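PDB 5IPW: oligopeptide ABC transporter, periplasmic oligopeptide-binding protein, putative from Thermotoga maritima MSB8, which probably binds oligopeptides in the periplasm and delivers them to an ABC transporter for uptake. Local coordinates for residues A[286-291]-A[301-306]; A[312-317]-A[594-599]; A[210-215]-A[221-226]. All coordinates share one frame; numbering follows the deposited sequence.

Interaction 1: A[286-291]-A[301-306]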
ATOM      1  N   GLU A 286       0.285  22.847 -11.058  1.00 61.38           N
ATOM      2  CA  GLU A 286      -0.048  23.391 -12.371  1.00 59.31           C
ATOM      3  C   GLU A 286       1.128  23.337 -13.339  1.00 54.59           C
ATOM      4  O   GLU A 286       0.937  23.097 -14.522  1.00 56.89           O
ATOM      5  CB  GLU A 286      -0.602  24.824 -12.257  1.00 62.47           C
ATOM      6  CG  GLU A 286      -2.014  24.901 -11.674  1.00 62.64           C
ATOM      7  CD  GLU A 286      -2.072  24.683 -10.171  1.00 66.17           C
ATOM      8  OE1 GLU A 286      -1.109  25.055  -9.463  1.00 68.62           O
ATOM      9  OE2 GLU A 286      -3.094  24.142  -9.694  1.00 70.34           O
ATOM     10  N   VAL A 287       2.340  23.542 -12.846  1.00 53.35           N
ATOM     11  CA  VAL A 287       3.532  23.312 -13.674  1.00 55.20           C
ATOM     12  C   VAL A 287       3.641  21.817 -14.046  1.00 55.36           C
ATOM     13  O   VAL A 287       4.095  21.468 -15.137  1.00 53.85           O
ATOM     14  CB  VAL A 287       4.825  23.766 -12.963  1.00 55.38           C
ATOM     15  CG1 VAL A 287       6.046  23.540 -13.850  1.00 55.02           C
ATOM     16  CG2 VAL A 287       4.737  25.236 -12.580  1.00 55.85           C
ATOM     17  N   ILE A 288       3.213  20.940 -13.143  1.00 54.72           N
ATOM     18  CA  ILE A 288       3.243  19.498 -13.391  1.00 56.19           C
ATOM     19  C   ILE A 288       2.314  19.129 -14.547  1.00 54.94           C
ATOM     20  O   ILE A 288       2.679  18.360 -15.440  1.00 51.97           O
ATOM     21  CB  ILE A 288       2.859  18.694 -12.124  1.00 57.04           C
ATOM     22  CG1 ILE A 288       3.942  18.856 -11.050  1.00 57.23           C
ATOM     23  CG2 ILE A 288       2.670  17.217 -12.448  1.00 57.27           C
ATOM     24  CD1 ILE A 288       3.536  18.371  -9.673  1.00 57.96           C
ATOM     25  N   LEU A 289       1.113  19.687 -14.527  1.00 53.86           N
ATOM     26  CA  LEU A 289       0.112  19.338 -15.515  1.00 52.86           C
ATOM     27  C   LEU A 289       0.489  19.852 -16.902  1.00 52.92           C
ATOM     28  O   LEU A 289       0.290  19.164 -17.896  1.00 51.24           O
ATOM     29  CB  LEU A 289      -1.249  19.866 -15.083  1.00 52.39           C
ATOM     30  CG  LEU A 289      -2.481  19.336 -15.817  1.00 53.66           C
ATOM     31  CD1 LEU A 289      -2.369  17.866 -16.203  1.00 54.95           C
ATOM     32  CD2 LEU A 289      -3.711  19.558 -14.949  1.00 53.33           C
ATOM     33  N   LEU A 290       1.061  21.047 -16.969  1.00 53.86           N
ATOM     34  CA  LEU A 290       1.447  21.615 -18.255  1.00 55.19           C
ATOM     35  C   LEU A 290       2.588  20.853 -18.911  1.00 54.99           C
ATOM     36  O   LEU A 290       2.637  20.744 -20.130  1.00 51.98           O
ATOM     37  CB  LEU A 290       1.832  23.087 -18.105  1.00 57.32           C
ATOM     38  CG  LEU A 290       0.668  24.036 -17.812  1.00 58.77           C
ATOM     39  CD1 LEU A 290       1.207  25.432 -17.558  1.00 59.25           C
ATOM     40  CD2 LEU A 290      -0.342  24.056 -18.950  1.00 58.53           C
ATOM     41  N   LYS A 291       3.508  20.342 -18.099  1.00 55.35           N
ATOM     42  CA  LYS A 291       4.653  19.606 -18.618  1.00 53.98           C
ATOM     43  C   LYS A 291       4.240  18.198 -19.033  1.00 50.07           C
ATOM     44  O   LYS A 291       4.716  17.677 -20.042  1.00 46.44           O
ATOM     45  CB  LYS A 291       5.768  19.567 -17.580  1.00 56.54           C
ATOM     46  CG  LYS A 291       6.312  20.947 -17.248  1.00 58.77           C
ATOM     47  CD  LYS A 291       7.487  20.885 -16.288  1.00 60.02           C
ATOM     48  CE  LYS A 291       8.817  21.027 -17.013  1.00 62.83           C
ATOM     49  NZ  LYS A 291       9.162  22.461 -17.238  1.00 63.12           N
ATOM     50  N   TRP A 301       3.502   8.859 -12.381  1.00 42.50           N
ATOM     51  CA  TRP A 301       2.197   8.669 -11.782  1.00 45.25           C
ATOM     52  C   TRP A 301       2.018   9.602 -10.594  1.00 50.01           C
ATOM     53  O   TRP A 301       0.910  10.080 -10.335  1.00 51.16           O
ATOM     54  CB  TRP A 301       2.055   7.222 -11.311  1.00 44.71           C
ATOM     55  CG  TRP A 301       0.866   6.980 -10.440  1.00 43.83           C
ATOM     56  CD1 TRP A 301      -0.421   6.828 -10.841  1.00 44.34           C
ATOM     57  CD2 TRP A 301       0.862   6.856  -9.017  1.00 45.33           C
ATOM     58  NE1 TRP A 301      -1.237   6.616  -9.754  1.00 44.87           N
ATOM     59  CE2 TRP A 301      -0.475   6.633  -8.621  1.00 44.58           C
ATOM     60  CE3 TRP A 301       1.862   6.907  -8.036  1.00 45.65           C
ATOM     61  CZ2 TRP A 301      -0.845   6.464  -7.285  1.00 46.77           C
ATOM     62  CZ3 TRP A 301       1.497   6.735  -6.701  1.00 45.53           C
ATOM     63  CH2 TRP A 301       0.152   6.517  -6.339  1.00 46.55           C
ATOM     64  N   ARG A 302       3.111   9.874  -9.887  1.00 53.05           N
ATOM     65  CA  ARG A 302       3.027  10.398  -8.538  1.00 54.48           C
ATOM     66  C   ARG A 302       2.025  11.547  -8.394  1.00 58.06           C
ATOM     67  O   ARG A 302       1.010  11.410  -7.693  1.00 61.95           O
ATOM     68  CB  ARG A 302       4.401  10.815  -8.034  1.00 52.08           C
ATOM     69  CG  ARG A 302       4.385  11.194  -6.567  1.00 51.05           C
ATOM     70  CD  ARG A 302       5.783  11.210  -5.991  1.00 51.35           C
ATOM     71  NE  ARG A 302       5.810  11.723  -4.622  1.00 50.98           N
ATOM     72  CZ  ARG A 302       5.367  11.071  -3.551  1.00 48.27           C
ATOM     73  NH1 ARG A 302       4.831   9.868  -3.661  1.00 48.59           N
ATOM     74  NH2 ARG A 302       5.453  11.630  -2.351  1.00 49.08           N
ATOM     75  N   HIS A 303       2.281  12.675  -9.040  1.00 54.55           N
ATOM     76  CA  HIS A 303       1.366  13.805  -8.860  1.00 52.95           C
ATOM     77  C   HIS A 303       0.272  13.831  -9.904  1.00 55.40           C
ATOM     78  O   HIS A 303      -0.795  14.379  -9.663  1.00 61.29           O
ATOM     79  CB  HIS A 303       2.145  15.096  -8.797  1.00 49.30           C
ATOM     80  CG  HIS A 303       3.111  15.112  -7.662  1.00 47.08           C
ATOM     81  ND1 HIS A 303       2.714  14.915  -6.357  1.00 45.06           N
ATOM     82  CD2 HIS A 303       4.458  15.234  -7.633  1.00 45.50           C
ATOM     83  CE1 HIS A 303       3.772  14.954  -5.568  1.00 44.90           C
ATOM     84  NE2 HIS A 303       4.843  15.142  -6.319  1.00 44.85           N
ATOM     85  N   ILE A 304       0.542  13.187 -11.035  1.00 58.43           N
ATOM     86  CA  ILE A 304      -0.428  12.973 -12.108  1.00 57.07           C
ATOM     87  C   ILE A 304      -1.684  12.244 -11.598  1.00 59.28           C
ATOM     88  O   ILE A 304      -2.805  12.622 -11.942  1.00 57.47           O
ATOM     89  CB  ILE A 304       0.183  12.123 -13.258  1.00 54.76           C
ATOM     90  CG1 ILE A 304       1.608  12.559 -13.630  1.00 51.59           C
ATOM     91  CG2 ILE A 304      -0.704  12.168 -14.493  1.00 56.43           C
ATOM     92  CD1 ILE A 304       1.784  14.039 -13.863  1.00 51.77           C
ATOM     93  N   GLY A 305      -1.476  11.208 -10.781  1.00 63.41           N
ATOM     94  CA  GLY A 305      -2.547  10.309 -10.318  1.00 69.02           C
ATOM     95  C   GLY A 305      -3.494  10.821  -9.233  1.00 76.78           C
ATOM     96  O   GLY A 305      -4.526  10.195  -8.969  1.00 79.84           O
ATOM     97  N   GLY A 306      -3.144  11.930  -8.582  1.00 82.16           N
ATOM     98  CA  GLY A 306      -4.067  12.633  -7.672  1.00 82.42           C
ATOM     99  C   GLY A 306      -4.889  13.680  -8.410  1.00 82.19           C
ATOM    100  O   GLY A 306      -6.064  13.892  -8.108  1.00 77.23           O
TER
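Ile288 meets both His303 and Ile304, and its two branches divide the work. The longer branch ends in CD1, which lies 3.7 Å from His303 CB and 3.9 Å from His303 CG, resting against the root of the imidazole at a slant. The shorter branch, CG2, touches CD1 of Ile304 at 3.6 Å. Ile288 has CG1 beside the backbone N and CG2 anti to it (chi1 -67°), which spreads the branches toward the two neighbouring residues. All of this is apolar packing. Around it, Val66 of strand 62-67 and Val282 also press on Ile288, while Leu317 of helix 311-324 and Ile600 of strand 599-602 touch Ile304.

The polar side belongs to the loop before helix 304-307. One face of the His303 ring carries Arg302 CG, 3.9 Å above the plane and over its centre. His303 NE2 is hydrogen-bonded to Asp72 OD2, and Arg302 NE forms a salt bridge with Asp72 OD1, so one carboxylate holds both side chains through separate oxygens. That pairing probably limits rotation of the imidazole.

The arrangement is apolar packing of helix 285-293 against His303 and Ile304, where the chain enters helix 304-307, within the solute-binding protein fold, with strand 62-67 beside it.

Interaction 2: A[312-317]-A[594-599]; sequences GNFTLL and EDLSPA
Phe314 overlaps a methyl group of Leu596 at the CE1-CZ side of its ring: CD2 of the leucine sits 3.4 Å from Phe314 CE1 and 3.5 Å from Phe314 CZ, with Phe314 CD1 a little farther off at 4.0 Å. The methyl therefore addresses the part of the ring remote from the helix backbone, approaching it obliquely, and the two side chains cross at about a right angle. Pro598 comes to the same aromatic group from another direction. Its CG is 4.2 Å from Phe314 CD1, close to the ring plane, and so meets the edge. Between them, the leucine and the proline border CD1 and CE1 of the phenylalanine.

The ring gets there because Phe314 CG lies anti to the backbone N (chi1 -179°), carrying the aromatic group out from helix 311-324 toward the chain at 594-599. That chain is the link between strands 589-591 and 599-602, and it runs beside strand 326-333: Asp595, Ser597 and Ala599 make backbone hydrogen bonds with Ala333, Trp331 and Leu329. The contact is thus helix 311-324 packed against strand 326-333 and the chain leading into strand 599-602, in a mixed sheet of a fold of the periplasmic binding protein clan, and it brings together parts of the chain separated by 276 residues. Val328 of strand 326-333 completes the apolar cluster, since Phe314, Leu317 and Pro598 all touch it.

Leu596 and Pro598 face the helix, whereas Ser597 between them is turned to other partners. On the helix, the backbone bond from Leu317 N to Asn313 O, 3.0 Å long, belongs to the turn from which Phe314 projects.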
ATOM      1  N   GLY A 312     -11.618  17.601 -14.627  1.00 98.76           N
ATOM      2  CA  GLY A 312     -10.955  18.600 -15.466  1.00 98.08           C
ATOM      3  C   GLY A 312      -9.540  18.230 -15.888  1.00 99.26           C
ATOM      4  O   GLY A 312      -9.099  18.597 -16.981  1.00 98.52           O
ATOM      5  N   ASN A 313      -8.832  17.498 -15.028  1.00 96.48           N
ATOM      6  CA  ASN A 313      -7.448  17.089 -15.298  1.00 92.93           C
ATOM      7  C   ASN A 313      -7.362  15.818 -16.144  1.00 86.71           C
ATOM      8  O   ASN A 313      -6.523  15.716 -17.041  1.00 83.22           O
ATOM      9  CB  ASN A 313      -6.694  16.882 -13.987  1.00 94.08           C
ATOM     10  CG  ASN A 313      -6.805  18.079 -13.058  1.00 95.04           C
ATOM     11  OD1 ASN A 313      -6.238  19.137 -13.324  1.00 90.75           O
ATOM     12  ND2 ASN A 313      -7.549  17.921 -11.967  1.00 95.99           N
ATOM     13  N   PHE A 314      -8.228  14.855 -15.856  1.00 78.74           N
ATOM     14  CA  PHE A 314      -8.265  13.617 -16.621  1.00 72.86           C
ATOM     15  C   PHE A 314      -8.605  13.851 -18.098  1.00 67.42           C
ATOM     16  O   PHE A 314      -7.918  13.348 -18.988  1.00 60.97           O
ATOM     17  CB  PHE A 314      -9.268  12.646 -16.009  1.00 75.39           C
ATOM     18  CG  PHE A 314      -9.333  11.341 -16.727  1.00 78.37           C
ATOM     19  CD1 PHE A 314      -8.264  10.458 -16.669  1.00 79.06           C
ATOM     20  CD2 PHE A 314     -10.441  11.005 -17.489  1.00 81.67           C
ATOM     21  CE1 PHE A 314      -8.304   9.256 -17.348  1.00 80.79           C
ATOM     22  CE2 PHE A 314     -10.491   9.801 -18.170  1.00 82.83           C
ATOM     23  CZ  PHE A 314      -9.420   8.925 -18.100  1.00 83.73           C
ATOM     24  N   THR A 315      -9.667  14.614 -18.349  1.00 64.49           N
ATOM     25  CA  THR A 315     -10.045  14.997 -19.712  1.00 61.08           C
ATOM     26  C   THR A 315      -8.863  15.623 -20.442  1.00 56.43           C
ATOM     27  O   THR A 315      -8.527  15.237 -21.561  1.00 53.70           O
ATOM     28  CB  THR A 315     -11.210  16.012 -19.708  1.00 62.72           C
ATOM     29  OG1 THR A 315     -12.402  15.372 -19.239  1.00 62.78           O
ATOM     30  CG2 THR A 315     -11.470  16.578 -21.112  1.00 63.11           C
ATOM     31  N   LEU A 316      -8.237  16.587 -19.789  1.00 52.14           N
ATOM     32  CA  LEU A 316      -7.130  17.314 -20.379  1.00 52.91           C
ATOM     33  C   LEU A 316      -5.950  16.401 -20.730  1.00 51.71           C
ATOM     34  O   LEU A 316      -5.329  16.559 -21.782  1.00 51.32           O
ATOM     35  CB  LEU A 316      -6.685  18.428 -19.430  1.00 55.63           C
ATOM     36  CG  LEU A 316      -6.099  19.672 -20.085  1.00 59.36           C
ATOM     37  CD1 LEU A 316      -7.152  20.366 -20.934  1.00 61.17           C
ATOM     38  CD2 LEU A 316      -5.583  20.626 -19.019  1.00 60.82           C
ATOM     39  N   LEU A 317      -5.648  15.448 -19.849  1.00 51.55           N
ATOM     40  CA  LEU A 317      -4.587  14.459 -20.103  1.00 49.93           C
ATOM     41  C   LEU A 317      -4.927  13.605 -21.309  1.00 48.30           C
ATOM     42  O   LEU A 317      -4.095  13.375 -22.183  1.00 45.47           O
ATOM     43  CB  LEU A 317      -4.394  13.547 -18.886  1.00 50.24           C
ATOM     44  CG  LEU A 317      -3.726  14.175 -17.661  1.00 49.41           C
ATOM     45  CD1 LEU A 317      -4.079  13.403 -16.402  1.00 50.34           C
ATOM     46  CD2 LEU A 317      -2.219  14.254 -17.841  1.00 49.06           C
ATOM     47  N   GLU A 594     -12.926   2.104  -6.545  1.00 75.67           N
ATOM     48  CA  GLU A 594     -11.870   2.059  -7.555  1.00 69.65           C
ATOM     49  C   GLU A 594     -11.686   3.333  -8.381  1.00 69.10           C
ATOM     50  O   GLU A 594     -11.668   3.278  -9.607  1.00 66.00           O
ATOM     51  CB  GLU A 594     -12.106   0.865  -8.484  1.00 65.92           C
ATOM     52  CG  GLU A 594     -12.098  -0.463  -7.741  1.00 64.85           C
ATOM     53  CD  GLU A 594     -12.343  -1.661  -8.640  1.00 63.33           C
ATOM     54  OE1 GLU A 594     -12.051  -2.794  -8.207  1.00 61.85           O
ATOM     55  OE2 GLU A 594     -12.835  -1.476  -9.774  1.00 64.63           O
ATOM     56  N   ASP A 595     -11.522   4.472  -7.711  1.00 71.50           N
ATOM     57  CA  ASP A 595     -11.200   5.722  -8.412  1.00 74.88           C
ATOM     58  C   ASP A 595     -10.087   5.485  -9.427  1.00 74.01           C
ATOM     59  O   ASP A 595      -9.202   4.657  -9.216  1.00 75.16           O
ATOM     60  CB  ASP A 595     -10.704   6.808  -7.445  1.00 78.18           C
ATOM     61  CG  ASP A 595     -11.759   7.252  -6.460  1.00 81.06           C
ATOM     62  OD1 ASP A 595     -12.265   6.396  -5.707  1.00 81.55           O
ATOM     63  OD2 ASP A 595     -12.059   8.465  -6.422  1.00 86.62           O
ATOM     64  N   LEU A 596     -10.123   6.225 -10.523  1.00 70.59           N
ATOM     65  CA  LEU A 596      -9.029   6.183 -11.469  1.00 65.81           C
ATOM     66  C   LEU A 596      -7.882   6.954 -10.839  1.00 64.13           C
ATOM     67  O   LEU A 596      -8.094   8.017 -10.268  1.00 69.31           O
ATOM     68  CB  LEU A 596      -9.441   6.813 -12.803  1.00 68.01           C
ATOM     69  CG  LEU A 596      -8.962   6.134 -14.087  1.00 68.22           C
ATOM     70  CD1 LEU A 596      -9.375   4.670 -14.166  1.00 68.06           C
ATOM     71  CD2 LEU A 596      -9.529   6.890 -15.273  1.00 68.17           C
ATOM     72  N   SER A 597      -6.680   6.390 -10.914  1.00 61.24           N
ATOM     73  CA  SER A 597      -5.458   7.028 -10.426  1.00 57.61           C
ATOM     74  C   SER A 597      -4.429   6.926 -11.542  1.00 54.46           C
ATOM     75  O   SER A 597      -3.516   6.105 -11.478  1.00 56.28           O
ATOM     76  CB  SER A 597      -4.954   6.325  -9.160  1.00 58.16           C
ATOM     77  OG  SER A 597      -3.835   7.003  -8.613  1.00 56.92           O
ATOM     78  N   PRO A 598      -4.587   7.751 -12.582  1.00 50.42           N
ATOM     79  CA  PRO A 598      -3.885   7.517 -13.830  1.00 48.40           C
ATOM     80  C   PRO A 598      -2.428   7.944 -13.833  1.00 46.57           C
ATOM     81  O   PRO A 598      -2.004   8.783 -13.039  1.00 47.75           O
ATOM     82  CB  PRO A 598      -4.673   8.363 -14.827  1.00 48.97           C
ATOM     83  CG  PRO A 598      -5.138   9.514 -14.015  1.00 50.03           C
ATOM     84  CD  PRO A 598      -5.463   8.931 -12.666  1.00 50.96           C
ATOM     85  N   ALA A 599      -1.682   7.348 -14.749  1.00 43.10           N
ATOM     86  CA  ALA A 599      -0.295   7.692 -14.972  1.00 42.26           C
ATOM     87  C   ALA A 599      -0.157   7.981 -16.442  1.00 41.12           C
ATOM     88  O   ALA A 599      -1.072   7.710 -17.224  1.00 40.22           O
ATOM     89  CB  ALA A 599       0.604   6.528 -14.587  1.00 41.57           C
TER

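Interaction 3: A[210-215]-A[221-226]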
ATOM      1  N   LYS A 210      35.055  14.894  15.334  1.00 67.68           N
ATOM      2  CA  LYS A 210      35.923  15.567  14.365  1.00 68.53           C
ATOM      3  C   LYS A 210      35.314  15.661  12.964  1.00 66.76           C
ATOM      4  O   LYS A 210      35.769  16.462  12.146  1.00 64.56           O
ATOM      5  CB  LYS A 210      37.285  14.867  14.303  1.00 71.58           C
ATOM      6  CG  LYS A 210      38.074  14.993  15.597  1.00 75.01           C
ATOM      7  CD  LYS A 210      39.086  13.870  15.789  1.00 79.80           C
ATOM      8  CE  LYS A 210      40.499  14.291  15.406  1.00 81.62           C
ATOM      9  NZ  LYS A 210      41.498  13.265  15.822  1.00 82.08           N
ATOM     10  N   LYS A 211      34.295  14.841  12.694  1.00 66.73           N
ATOM     11  CA  LYS A 211      33.596  14.835  11.399  1.00 65.98           C
ATOM     12  C   LYS A 211      32.275  15.596  11.418  1.00 65.53           C
ATOM     13  O   LYS A 211      31.707  15.887  10.354  1.00 64.07           O
ATOM     14  CB  LYS A 211      33.349  13.401  10.933  1.00 63.78           C
ATOM     15  CG  LYS A 211      34.497  12.824  10.129  1.00 64.15           C
ATOM     16  CD  LYS A 211      34.680  11.343  10.413  1.00 63.12           C
ATOM     17  CE  LYS A 211      35.687  10.740   9.453  1.00 62.86           C
ATOM     18  NZ  LYS A 211      35.952   9.315   9.774  1.00 62.48           N
ATOM     19  N   MET A 212      31.774  15.898  12.613  1.00 64.36           N
ATOM     20  CA  MET A 212      30.640  16.806  12.740  1.00 65.86           C
ATOM     21  C   MET A 212      31.040  18.188  12.261  1.00 67.02           C
ATOM     22  O   MET A 212      32.200  18.590  12.368  1.00 69.29           O
ATOM     23  CB  MET A 212      30.175  16.903  14.181  1.00 63.33           C
ATOM     24  CG  MET A 212      29.416  15.692  14.663  1.00 61.55           C
ATOM     25  SD  MET A 212      29.674  15.524  16.423  1.00 64.96           S
ATOM     26  CE  MET A 212      28.107  14.915  16.962  1.00 63.30           C
ATOM     27  N   VAL A 213      30.068  18.909  11.735  1.00 70.41           N
ATOM     28  CA  VAL A 213      30.297  20.261  11.267  1.00 77.37           C
ATOM     29  C   VAL A 213      29.348  21.135  12.076  1.00 81.57           C
ATOM     30  O   VAL A 213      28.203  20.752  12.345  1.00 82.07           O
ATOM     31  CB  VAL A 213      30.180  20.395   9.717  1.00 78.76           C
ATOM     32  CG1 VAL A 213      29.192  19.394   9.129  1.00 77.50           C
ATOM     33  CG2 VAL A 213      29.887  21.837   9.293  1.00 78.19           C
ATOM     34  N   GLU A 214      29.858  22.279  12.520  1.00 85.75           N
ATOM     35  CA  GLU A 214      29.122  23.144  13.435  1.00 86.94           C
ATOM     36  C   GLU A 214      28.082  23.947  12.669  1.00 81.07           C
ATOM     37  O   GLU A 214      28.294  24.305  11.504  1.00 73.47           O
ATOM     38  CB  GLU A 214      30.080  24.072  14.180  1.00 92.66           C
ATOM     39  CG  GLU A 214      31.144  23.328  14.977  1.00 96.89           C
ATOM     40  CD  GLU A 214      32.033  24.247  15.793  1.00 99.96           C
ATOM     41  OE1 GLU A 214      32.045  25.468  15.527  1.00103.02           O
ATOM     42  OE2 GLU A 214      32.725  23.743  16.703  1.00100.40           O
ATOM     43  N   GLY A 215      26.953  24.201  13.327  1.00 79.95           N
ATOM     44  CA  GLY A 215      25.825  24.898  12.709  1.00 82.91           C
ATOM     45  C   GLY A 215      24.946  23.995  11.857  1.00 84.18           C
ATOM     46  O   GLY A 215      23.986  24.463  11.240  1.00 82.57           O
ATOM     47  N   VAL A 221      23.873  11.807  16.233  1.00 64.48           N
ATOM     48  CA  VAL A 221      22.714  11.276  15.521  1.00 66.44           C
ATOM     49  C   VAL A 221      22.444  12.097  14.253  1.00 63.33           C
ATOM     50  O   VAL A 221      22.076  11.539  13.217  1.00 63.83           O
ATOM     51  CB  VAL A 221      21.459  11.251  16.429  1.00 68.17           C
ATOM     52  CG1 VAL A 221      20.244  10.740  15.673  1.00 71.07           C
ATOM     53  CG2 VAL A 221      21.693  10.374  17.650  1.00 68.57           C
ATOM     54  N   ASP A 222      22.649  13.411  14.332  1.00 60.77           N
ATOM     55  CA  ASP A 222      22.411  14.299  13.193  1.00 59.68           C
ATOM     56  C   ASP A 222      23.379  13.991  12.065  1.00 57.81           C
ATOM     57  O   ASP A 222      22.996  13.993  10.896  1.00 57.58           O
ATOM     58  CB  ASP A 222      22.565  15.768  13.592  1.00 61.31           C
ATOM     59  CG  ASP A 222      21.535  16.220  14.611  1.00 62.54           C
ATOM     60  OD1 ASP A 222      20.475  15.570  14.748  1.00 58.22           O
ATOM     61  OD2 ASP A 222      21.803  17.242  15.282  1.00 65.66           O
ATOM     62  N   LEU A 223      24.634  13.744  12.427  1.00 56.56           N
ATOM     63  CA  LEU A 223      25.654  13.353  11.462  1.00 55.52           C
ATOM     64  C   LEU A 223      25.312  11.997  10.851  1.00 54.68           C
ATOM     65  O   LEU A 223      25.410  11.826   9.638  1.00 56.31           O
ATOM     66  CB  LEU A 223      27.040  13.307  12.116  1.00 55.04           C
ATOM     67  CG  LEU A 223      28.220  12.877  11.232  1.00 55.72           C
ATOM     68  CD1 LEU A 223      28.379  13.773  10.011  1.00 55.30           C
ATOM     69  CD2 LEU A 223      29.513  12.849  12.038  1.00 56.70           C
ATOM     70  N   PHE A 224      24.894  11.045  11.683  1.00 50.18           N
ATOM     71  CA  PHE A 224      24.585   9.712  11.192  1.00 50.63           C
ATOM     72  C   PHE A 224      23.435   9.723  10.198  1.00 51.12           C
ATOM     73  O   PHE A 224      23.544   9.136   9.123  1.00 52.59           O
ATOM     74  CB  PHE A 224      24.257   8.752  12.334  1.00 50.90           C
ATOM     75  CG  PHE A 224      24.142   7.323  11.892  1.00 49.75           C
ATOM     76  CD1 PHE A 224      22.930   6.820  11.437  1.00 49.81           C
ATOM     77  CD2 PHE A 224      25.248   6.490  11.905  1.00 50.15           C
ATOM     78  CE1 PHE A 224      22.821   5.506  11.015  1.00 49.83           C
ATOM     79  CE2 PHE A 224      25.146   5.172  11.489  1.00 50.64           C
ATOM     80  CZ  PHE A 224      23.931   4.680  11.041  1.00 50.08           C
ATOM     81  N   ASN A 225      22.341  10.383  10.563  1.00 50.86           N
ATOM     82  CA  ASN A 225      21.165  10.458   9.699  1.00 50.98           C
ATOM     83  C   ASN A 225      21.425  11.224   8.402  1.00 49.88           C
ATOM     84  O   ASN A 225      20.814  10.922   7.381  1.00 49.84           O
ATOM     85  CB  ASN A 225      19.979  11.075  10.442  1.00 52.51           C
ATOM     86  CG  ASN A 225      19.512  10.226  11.617  1.00 55.67           C
ATOM     87  OD1 ASN A 225      19.590   8.994  11.597  1.00 56.49           O
ATOM     88  ND2 ASN A 225      19.015  10.886  12.653  1.00 58.52           N
ATOM     89  N   ASP A 226      22.324  12.204   8.442  1.00 49.57           N
ATOM     90  CA  ASP A 226      22.734  12.925   7.226  1.00 52.56           C
ATOM     91  C   ASP A 226      23.528  12.029   6.305  1.00 51.65           C
ATOM     92  O   ASP A 226      23.400  12.108   5.079  1.00 52.18           O
ATOM     93  CB  ASP A 226      23.593  14.156   7.549  1.00 54.87           C
ATOM     94  CG  ASP A 226      22.787  15.439   7.591  1.00 58.81           C
ATOM     95  OD1 ASP A 226      21.611  15.405   8.023  1.00 57.50           O
ATOM     96  OD2 ASP A 226      23.344  16.487   7.193  1.00 65.20           O
TER
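Leu223 reaches from helix 220-227 to the backbone where Lys211 joins Met212. Its CD2 methyl is the main point of contact, lying 3.8 Å from Met212 N and 3.9 Å from Lys211 C, so it packs on the peptide link itself. The same methyl touches the two flanking side chains near their roots: Met212 CG at 3.9 Å, the side chains crossing at a slant, and Lys211 CB at 4.0 Å. With Leu223 CG anti to the backbone N (chi1 179°), the branched end stands out from the helix toward the loop.

In the next shell, Phe198 and His217 also touch Leu223. Lys211 makes its contact through carbon, while its ammonium runs off to a hydrogen bond with Gln197 OE1. His217 helps to join loop and helix: NE2 is hydrogen-bonded to Asp226 OD2, and ND1 takes a weak bond from Val213 N. Nearer the start of the helix, Asp222 OD2 accepts a hydrogen bond from Thr219 N.

The whole is a helix folded back on the connection that leads into it. Segment 210-215 follows helix 205-209, and the turn through His217 brings the chain round into helix 220-227, with Asp144 and Ile145 touching other side chains of that helix.

Interactions 1 and 2 form one continuous patch, their centres 10 Å apart. Helices 304-307 and 311-324 follow each other in the chain, and Ser597 ties the two contacts together: its OG lies 2.9 Å from Trp301 NE1 and 3.3 Å from Gly305 O, both probable hydrogen bonds. Leu289 packs against Asn313 nearby. Interaction 3 stands apart, with its centre 36 Å from that of interaction 1 and 44 Å from that of interaction 2, and the nearest atoms about 18 and 30 Å away. It precedes both along the chain.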